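Local coordinates for protein precorrin-6Y C5,15-methyltransferase (Decarboxylating) (PDB 3E05) that is the C-terminal domain of an enzyme that probably methylates and decarboxylates precorrin-6Y, using S-adenosyl-methionine, in adenosylcobalamin biosynthesis, at residues G65-L70 against A89-L94. Numbering follows the deposited sequence.
Sequences GRIFAL and ARNVTL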
loop_
_atom_site.group_PDB
_atom_site.type_symbol
_atom_site.label_atom_id
_atom_site.label_comp_id
_atom_site.label_asym_id
_atom_site.label_seq_id
_atom_site.Cartn_x
_atom_site.Cartn_y
_atom_site.Cartn_z
ATOM N N GLY D 65 27.752 -4.841 -21.284
ATOM C CA GLY D 65 27.816 -5.840 -20.221
ATOM C C GLY D 65 27.489 -7.240 -20.720
ATOM O O GLY D 65 27.083 -7.410 -21.875
ATOM N N ARG D 66 27.662 -8.239 -19.853
ATOM C CA ARG D 66 27.269 -9.620 -20.161
ATOM C C ARG D 66 26.292 -10.164 -19.126
ATOM O O ARG D 66 26.590 -10.191 -17.932
ATOM C CB ARG D 66 28.487 -10.550 -20.249
ATOM C CG ARG D 66 29.445 -10.222 -21.414
ATOM C CD ARG D 66 30.595 -11.209 -21.485
ATOM N NE ARG D 66 31.537 -11.029 -20.386
ATOM C CZ ARG D 66 32.435 -11.936 -20.007
ATOM N NH1 ARG D 66 32.511 -13.105 -20.632
ATOM N NH2 ARG D 66 33.251 -11.674 -18.991
ATOM N N ILE D 67 25.140 -10.617 -19.601
ATOM C CA ILE D 67 24.076 -11.125 -18.730
ATOM C C ILE D 67 23.828 -12.607 -18.988
ATOM O O ILE D 67 23.723 -13.039 -20.135
ATOM C CB ILE D 67 22.772 -10.287 -18.891
ATOM C CG1 ILE D 67 23.010 -8.840 -18.446
ATOM C CG2 ILE D 67 21.623 -10.870 -18.097
ATOM C CD1 ILE D 67 23.160 -7.881 -19.558
ATOM N N PHE D 68 23.751 -13.383 -17.911
ATOM C CA PHE D 68 23.522 -14.818 -18.000
ATOM C C PHE D 68 22.231 -15.162 -17.274
ATOM O O PHE D 68 22.115 -14.945 -16.063
ATOM C CB PHE D 68 24.724 -15.579 -17.434
ATOM C CG PHE D 68 26.008 -15.278 -18.164
ATOM C CD1 PHE D 68 26.360 -16.012 -19.298
ATOM C CD2 PHE D 68 26.846 -14.247 -17.740
ATOM C CE1 PHE D 68 27.531 -15.726 -20.002
ATOM C CE2 PHE D 68 28.013 -13.952 -18.434
ATOM C CZ PHE D 68 28.354 -14.698 -19.571
ATOM N N ALA D 69 21.273 -15.664 -18.044
ATOM C CA ALA D 69 19.918 -15.933 -17.586
ATOM C C ALA D 69 19.697 -17.431 -17.440
ATOM O O ALA D 69 19.625 -18.165 -18.441
ATOM C CB ALA D 69 18.914 -15.334 -18.571
ATOM N N LEU D 70 19.602 -17.872 -16.185
ATOM C CA LEU D 70 19.470 -19.283 -15.850
ATOM C C LEU D 70 18.022 -19.664 -15.585
ATOM O O LEU D 70 17.338 -19.018 -14.778
ATOM C CB LEU D 70 20.326 -19.636 -14.636
ATOM C CG LEU D 70 21.781 -20.003 -14.913
ATOM C CD1 LEU D 70 22.622 -18.760 -15.088
ATOM C CD2 LEU D 70 22.315 -20.834 -13.765
ATOM N N ALA D 89 18.078 -8.811 -27.337
ATOM C CA ALA D 89 18.912 -8.820 -26.153
ATOM C C ALA D 89 20.062 -9.767 -26.414
ATOM O O ALA D 89 20.108 -10.870 -25.861
ATOM C CB ALA D 89 18.108 -9.255 -24.936
ATOM N N ARG D 90 20.994 -9.328 -27.264
ATOM C CA ARG D 90 22.057 -10.202 -27.769
ATOM C C ARG D 90 23.120 -10.479 -26.733
ATOM O O ARG D 90 23.801 -11.510 -26.807
ATOM C CB ARG D 90 22.714 -9.613 -29.024
ATOM C CG ARG D 90 21.746 -9.033 -30.027
ATOM C CD ARG D 90 21.227 -10.051 -31.030
ATOM N NE ARG D 90 22.286 -10.620 -31.857
ATOM C CZ ARG D 90 22.095 -11.517 -32.816
ATOM N NH1 ARG D 90 20.875 -11.954 -33.098
ATOM N NH2 ARG D 90 23.132 -11.978 -33.492
ATOM N N ASN D 91 23.260 -9.573 -25.764
ATOM C CA ASN D 91 24.261 -9.747 -24.708
ATOM C C ASN D 91 23.749 -10.546 -23.502
ATOM O O ASN D 91 24.417 -10.644 -22.467
ATOM C CB ASN D 91 24.897 -8.409 -24.300
ATOM C CG ASN D 91 23.874 -7.373 -23.827
ATOM O OD1 ASN D 91 22.738 -7.322 -24.303
ATOM N ND2 ASN D 91 24.298 -6.525 -22.903
ATOM N N VAL D 92 22.565 -11.123 -23.662
ATOM C CA VAL D 92 22.043 -12.111 -22.724
ATOM C C VAL D 92 22.284 -13.517 -23.272
ATOM O O VAL D 92 21.876 -13.842 -24.391
ATOM C CB VAL D 92 20.538 -11.913 -22.456
ATOM C CG1 VAL D 92 20.032 -12.948 -21.468
ATOM C CG2 VAL D 92 20.258 -10.489 -21.939
ATOM N N THR D 93 22.948 -14.343 -22.473
ATOM C CA THR D 93 23.101 -15.742 -22.792
ATOM C C THR D 93 22.137 -16.568 -21.946
ATOM O O THR D 93 22.183 -16.520 -20.720
ATOM C CB THR D 93 24.557 -16.195 -22.586
ATOM O OG1 THR D 93 25.393 -15.475 -23.500
ATOM C CG2 THR D 93 24.700 -17.683 -22.847
ATOM N N LEU D 94 21.250 -17.292 -22.621
ATOM C CA LEU D 94 20.312 -18.180 -21.961
ATOM C C LEU D 94 21.028 -19.460 -21.572
ATOM O O LEU D 94 21.603 -20.142 -22.422
ATOM C CB LEU D 94 19.114 -18.481 -22.860
ATOM C CG LEU D 94 18.175 -19.607 -22.416
ATOM C CD1 LEU D 94 17.564 -19.340 -21.024
ATOM C CD2 LEU D 94 17.086 -19.830 -23.459
#
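Ile67 and Ala69 on one strand and Thr93 on the next knit the two into a parallel pair through regular backbone hydrogen bonds. Ile67 N donates to Asn91 O (3.0 Å). Ile67 O accepts from Thr93 N (2.8 Å). Ala69 N in turn reaches Thr93 O (3.0 Å). Ile67 O is also touched by the CA-H of Val92, a weak contact of 3.2 Å to Val92 CA that adds to the N-H bond on the same oxygen.

One side-chain bond extends the pairing beyond the strand start. Asn91, third residue of the type I turn from Ala89 to Val92, carries CG between its backbone N and carbonyl carbon (chi1 57°), which brings its amide up to Gly65. Asn91 ND2 binds Gly65 O at 3.1 Å; the oxygen lies almost in the amide plane, but the nitrogen sits above the carbonyl plane.

Apolar contacts lie on both faces. On the face shared by Ile67, Ala69, Val92 and Leu94, the two Val92 methyls divide the work: CG2 meets Ile67 CB (4.0 Å) and CG1 meets Ala69 CB (3.9 Å). Leu94 CD1 touches Ala69 O. Leu84 of helix 74-86 covers Val92, while Ser55 of helix 53-61 touches Ile67 and Ala69. On the other face, Phe68 and Thr93 run side by side, Thr93 CB standing 3.8 Å from Phe68 CD1.

Strand 66-71, helix 74-86 and strand 92-96 form a beta-alpha-beta unit at one edge of this chain's sheet, as in Rossmann-like methyltransferases with strand order 3-2-1-4-5-7-6. Main-chain bonds thus fix the register, and the Asn91 amide joins the turn before strand 92-96 to Gly65, just ahead of strand 66-71.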